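Local structure of Poly(A) RNA polymerase GLD2 (Rattus norvegicus, 6LBK) at residues A[91-96]-A[112-117]; A[182-187]-A[260-265]. The protein probably catalyses the addition of successive AMP units from ATP to the 3' ends of selected cytoplasmic mRNAs, and of a single nucleotide to specific microRNAs. The protein carries 1 engineered substitution. All coordinates share one frame; numbering follows the deposited sequence.

Contact 1. Residues A[91-96]-A[112-117]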
# COMPACT_ATOMS: atom_id res chain seq x y z
N SER A 91 -10.28 -17.93 16.19
CA SER A 91 -9.87 -17.04 15.11
C SER A 91 -9.88 -15.59 15.57
O SER A 91 -10.68 -15.21 16.44
CB SER A 91 -10.77 -17.19 13.88
OG SER A 91 -12.07 -16.69 14.14
N ARG A 92 -8.99 -14.80 14.99
CA ARG A 92 -8.96 -13.36 15.19
C ARG A 92 -8.93 -12.63 13.85
O ARG A 92 -8.33 -13.11 12.88
CB ARG A 92 -7.77 -12.94 16.04
CG ARG A 92 -7.92 -11.60 16.72
CD ARG A 92 -6.69 -11.29 17.55
NE ARG A 92 -6.48 -12.24 18.64
CZ ARG A 92 -5.61 -13.25 18.62
NH1 ARG A 92 -4.85 -13.46 17.56
NH2 ARG A 92 -5.51 -14.05 19.68
N LEU A 93 -9.52 -11.44 13.81
CA LEU A 93 -9.69 -10.67 12.58
C LEU A 93 -8.90 -9.37 12.68
O LEU A 93 -9.13 -8.56 13.59
CB LEU A 93 -11.17 -10.37 12.38
CG LEU A 93 -11.60 -9.88 11.01
CD1 LEU A 93 -11.04 -10.86 10.04
CD2 LEU A 93 -13.13 -9.84 10.95
N PHE A 94 -7.98 -9.16 11.74
CA PHE A 94 -7.06 -8.03 11.78
C PHE A 94 -7.34 -7.04 10.67
O PHE A 94 -7.44 -7.44 9.50
CB PHE A 94 -5.61 -8.50 11.66
CG PHE A 94 -5.08 -9.13 12.89
CD1 PHE A 94 -5.39 -10.43 13.21
CD2 PHE A 94 -4.22 -8.43 13.70
CE1 PHE A 94 -4.86 -11.02 14.35
CE2 PHE A 94 -3.70 -9.00 14.85
CZ PHE A 94 -4.01 -10.30 15.18
N LEU A 95 -7.41 -5.75 11.01
CA LEU A 95 -7.32 -4.74 9.96
C LEU A 95 -5.88 -4.67 9.48
O LEU A 95 -4.95 -4.69 10.29
CB LEU A 95 -7.74 -3.36 10.46
CG LEU A 95 -9.13 -2.90 10.00
CD1 LEU A 95 -9.45 -1.50 10.50
CD2 LEU A 95 -9.23 -2.95 8.51
N VAL A 96 -5.70 -4.64 8.16
CA VAL A 96 -4.40 -4.61 7.50
C VAL A 96 -4.45 -3.64 6.31
O VAL A 96 -5.52 -3.23 5.85
CB VAL A 96 -3.99 -6.02 7.04
CG1 VAL A 96 -3.80 -6.93 8.23
CG2 VAL A 96 -5.07 -6.60 6.11
N LEU A 112 -8.98 -7.07 5.57
CA LEU A 112 -9.10 -7.86 6.77
C LEU A 112 -8.35 -9.16 6.56
O LEU A 112 -8.38 -9.77 5.48
CB LEU A 112 -10.59 -8.15 7.11
CG LEU A 112 -11.47 -6.91 7.22
CD1 LEU A 112 -12.96 -7.24 7.09
CD2 LEU A 112 -11.21 -6.24 8.54
N CYS A 113 -7.70 -9.61 7.62
CA CYS A 113 -6.93 -10.82 7.59
C CYS A 113 -7.44 -11.71 8.72
O CYS A 113 -7.33 -11.33 9.90
CB CYS A 113 -5.46 -10.50 7.75
SG CYS A 113 -4.55 -11.96 7.85
N LEU A 114 -7.99 -12.86 8.36
CA LEU A 114 -8.55 -13.79 9.35
C LEU A 114 -7.47 -14.78 9.75
O LEU A 114 -6.93 -15.41 8.89
CB LEU A 114 -9.76 -14.48 8.72
CG LEU A 114 -10.48 -15.49 9.60
CD1 LEU A 114 -11.03 -14.83 10.84
CD2 LEU A 114 -11.60 -16.15 8.82
N VAL A 115 -7.16 -14.83 11.04
CA VAL A 115 -6.13 -15.75 11.56
C VAL A 115 -6.83 -16.91 12.25
O VAL A 115 -7.49 -16.68 13.26
CB VAL A 115 -5.22 -15.04 12.55
CG1 VAL A 115 -3.94 -15.81 12.75
CG2 VAL A 115 -4.91 -13.65 12.05
N VAL A 116 -6.61 -18.10 11.73
CA VAL A 116 -7.24 -19.34 12.24
C VAL A 116 -6.10 -20.24 12.66
O VAL A 116 -5.24 -20.46 11.84
CB VAL A 116 -8.02 -19.99 11.10
CG1 VAL A 116 -8.46 -21.38 11.46
CG2 VAL A 116 -9.20 -19.14 10.71
N LYS A 117 -6.14 -20.75 13.88
CA LYS A 117 -5.06 -21.63 14.40
C LYS A 117 -5.22 -23.04 13.85
O LYS A 117 -4.25 -23.52 13.25
CB LYS A 117 -5.04 -21.52 15.93
CG LYS A 117 -5.20 -20.09 16.43
CD LYS A 117 -4.95 -19.86 17.89
CE LYS A 117 -5.44 -18.51 18.36
NZ LYS A 117 -4.83 -18.13 19.65
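Arg92 with Val115, and Phe94 with Cys113, are the hydrogen-bonded pairs that join two antiparallel strands of the palm domain, each pair tied by two backbone bonds. The straightest bond, at 174°, runs from Val115 N to Arg92 O over 2.8 Å; Cys113 N reaches Phe94 O at 2.9 Å.

Apolar side chains line both faces. On one, CG2 of Val115 lies 3.5 Å from CD1 of Phe94, the two side chains crossing obliquely, while Cys113 O sits at the ring edge and in its plane. With CG beside the backbone N (chi1 -75°), the Phe94 ring leans back along its strand toward Val115 rather than standing over Cys113. Val96 CG1 adds a contact of 4.0 Å with Cys113 CB, and Ile184 of helix 182-194 packs on this face. On the other, CD1 of Leu93 lies 4.0 Å from both Leu112 CB and Leu114 CD1, and CD2 of Leu95 meets Leu112 CD2 at 3.8 Å. Helix 67-85 covers this face with Leu80 and Ile84.

Polar side chains contribute little across the strands. Ser91 OG turns instead to Phe88 O, and the like-charged Arg92 NH2 and Lys117 NZ come within 4.1 Å, although the lysine is poorly ordered.

The pairing continues through backbone bonding of Val96 with Asp111, placing the strand next to a residue that, by similarity, binds catalytic magnesium. Main-chain bonds thus set the register, and mostly hydrocarbon faces let helices pack against both sides of the sheet.

Contact 2. Residues A[182-187]-A[260-265]; sequences VGIRNT and VQLHLV
Arg185 and Val265 have their CA atoms 6.5 Å apart where the first turn of helix 182-194 faces the irregular segment 260-265, close enough for side chains to bridge the gap but with the two backbones not paired.

Arg185 contributes the largest share of the contact and supplies both hydrogen bonds. Its CG sits beside the backbone N (chi1 -59°), and the chain then runs extended to NE, delivering the guanidinium end-on to the loop. NH1 and NH2 both donate to Val260 O, which lies in the guanidinium plane. NH1 is 2.9 Å from Val260 O through a bent bond of 131°; the NH2 bond is straighter, at 156°, but modelled very short, so its exact length is doubtful. The positive charge would be expected to polarise this carbonyl.

Two branched side chains meet the guanidinium, each crossing the arginine at about a right angle. CD2 of Leu262 rests over one face, 3.2 Å above the plane and offset toward the rim, and Val265 CG2 approaches NH1 obliquely. One residue earlier, Ile184 CD1 meets Leu262 CD1 more loosely at 4.3 Å. Within the helix, Gly183 O accepts from both Thr187 N and Thr187 OG1.

The first turn of helix 182-194, part of the palm region, therefore lies between the palm sheet and the loop joining helix 253-256 to helix 268-271. Ile184 packs onto Phe94, Val96, Cys113 and Val115 of the palm strands, Arg185 also touches Phe332, and the opposing loop is anchored at Val260 against the start of helix 182-194.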
# COMPACT_ATOMS: atom_id res chain seq x y z
N VAL A 182 1.54 -12.19 6.51
CA VAL A 182 2.56 -11.21 6.15
C VAL A 182 1.96 -9.81 6.01
O VAL A 182 2.60 -8.81 6.36
CB VAL A 182 3.30 -11.65 4.86
CG1 VAL A 182 2.37 -11.68 3.67
CG2 VAL A 182 4.46 -10.71 4.57
N GLY A 183 0.70 -9.73 5.58
CA GLY A 183 0.04 -8.43 5.48
C GLY A 183 -0.11 -7.73 6.82
O GLY A 183 -0.11 -6.50 6.88
N ILE A 184 -0.26 -8.50 7.92
CA ILE A 184 -0.21 -7.89 9.25
C ILE A 184 1.18 -7.29 9.49
O ILE A 184 1.31 -6.11 9.83
CB ILE A 184 -0.61 -8.88 10.35
CG1 ILE A 184 -2.08 -9.33 10.22
CG2 ILE A 184 -0.35 -8.28 11.73
CD1 ILE A 184 -2.42 -10.53 11.04
N ARG A 185 2.24 -8.07 9.23
CA ARG A 185 3.59 -7.58 9.51
C ARG A 185 3.91 -6.31 8.72
O ARG A 185 4.26 -5.27 9.30
CB ARG A 185 4.63 -8.66 9.22
CG ARG A 185 4.41 -9.91 10.03
CD ARG A 185 5.66 -10.70 10.28
NE ARG A 185 5.34 -11.78 11.21
CZ ARG A 185 5.38 -11.66 12.53
NH1 ARG A 185 5.74 -10.51 13.08
NH2 ARG A 185 5.04 -12.68 13.30
N ASN A 186 3.71 -6.34 7.41
CA ASN A 186 4.13 -5.17 6.66
C ASN A 186 3.22 -3.98 6.93
O ASN A 186 3.70 -2.84 6.83
CB ASN A 186 4.25 -5.47 5.17
CG ASN A 186 2.97 -5.99 4.56
OD1 ASN A 186 1.87 -5.53 4.88
ND2 ASN A 186 3.10 -6.96 3.65
N THR A 187 1.97 -4.23 7.40
CA THR A 187 1.12 -3.10 7.78
C THR A 187 1.86 -2.18 8.74
O THR A 187 1.83 -0.95 8.59
CB THR A 187 -0.21 -3.55 8.40
OG1 THR A 187 -1.07 -4.05 7.37
CG2 THR A 187 -0.90 -2.37 9.05
N VAL A 260 8.16 -11.81 16.12
CA VAL A 260 7.21 -11.00 16.88
C VAL A 260 5.81 -11.56 16.76
O VAL A 260 5.32 -11.86 15.66
CB VAL A 260 7.25 -9.54 16.41
CG1 VAL A 260 6.24 -8.72 17.20
CG2 VAL A 260 8.65 -8.96 16.55
N GLN A 261 5.15 -11.73 17.90
CA GLN A 261 3.80 -12.26 17.89
C GLN A 261 2.88 -11.30 17.17
O GLN A 261 2.92 -10.09 17.39
CB GLN A 261 3.30 -12.48 19.32
CG GLN A 261 2.48 -13.71 19.47
CD GLN A 261 3.36 -14.94 19.55
OE1 GLN A 261 4.52 -14.91 19.14
NE2 GLN A 261 2.81 -16.03 20.11
N LEU A 262 2.01 -11.85 16.32
CA LEU A 262 1.23 -11.02 15.42
C LEU A 262 0.44 -9.97 16.19
O LEU A 262 0.44 -8.79 15.82
CB LEU A 262 0.29 -11.90 14.58
CG LEU A 262 0.88 -12.91 13.59
CD1 LEU A 262 -0.23 -13.69 12.89
CD2 LEU A 262 1.80 -12.27 12.58
N HIS A 263 -0.18 -10.37 17.31
CA HIS A 263 -1.05 -9.45 18.02
C HIS A 263 -0.27 -8.34 18.72
O HIS A 263 -0.90 -7.43 19.26
CB HIS A 263 -1.92 -10.21 19.03
CG HIS A 263 -1.17 -10.74 20.20
ND1 HIS A 263 -1.10 -10.07 21.40
CD2 HIS A 263 -0.46 -11.88 20.37
CE1 HIS A 263 -0.38 -10.77 22.26
NE2 HIS A 263 0.02 -11.87 21.65
N LEU A 264 1.06 -8.42 18.75
CA LEU A 264 1.89 -7.35 19.28
C LEU A 264 2.69 -6.61 18.20
O LEU A 264 3.42 -5.67 18.54
CB LEU A 264 2.83 -7.89 20.37
CG LEU A 264 2.18 -8.45 21.66
CD1 LEU A 264 3.09 -9.47 22.37
CD2 LEU A 264 1.78 -7.35 22.65
N VAL A 265 2.57 -6.97 16.92
CA VAL A 265 3.42 -6.35 15.90
C VAL A 265 3.19 -4.84 15.87
O VAL A 265 4.12 -4.06 15.60
CB VAL A 265 3.19 -6.99 14.51
CG1 VAL A 265 3.87 -6.19 13.45
CG2 VAL A 265 3.76 -8.39 14.50

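How the contacts relate
Contacts 1 and 2 meet directly: the CD1 atom of Ile184 packs 3.5 Å from CG of Phe94, and Thr187 lies against Val96, so the helix of contact 2 rests on one face of the strand pair in contact 1. Both are partly buried. Contact 1 joins neighbours in the palm sheet, 91-96 being an outermost strand, through repeated main-chain bonds and apolar side chains. Contact 2 links elements far apart in sequence and buries about half as much surface; its polar bonds come from one arginine gripping one loop carbonyl. Regular pairing within a sheet thus contrasts with a side-chain bridge from helix to loop.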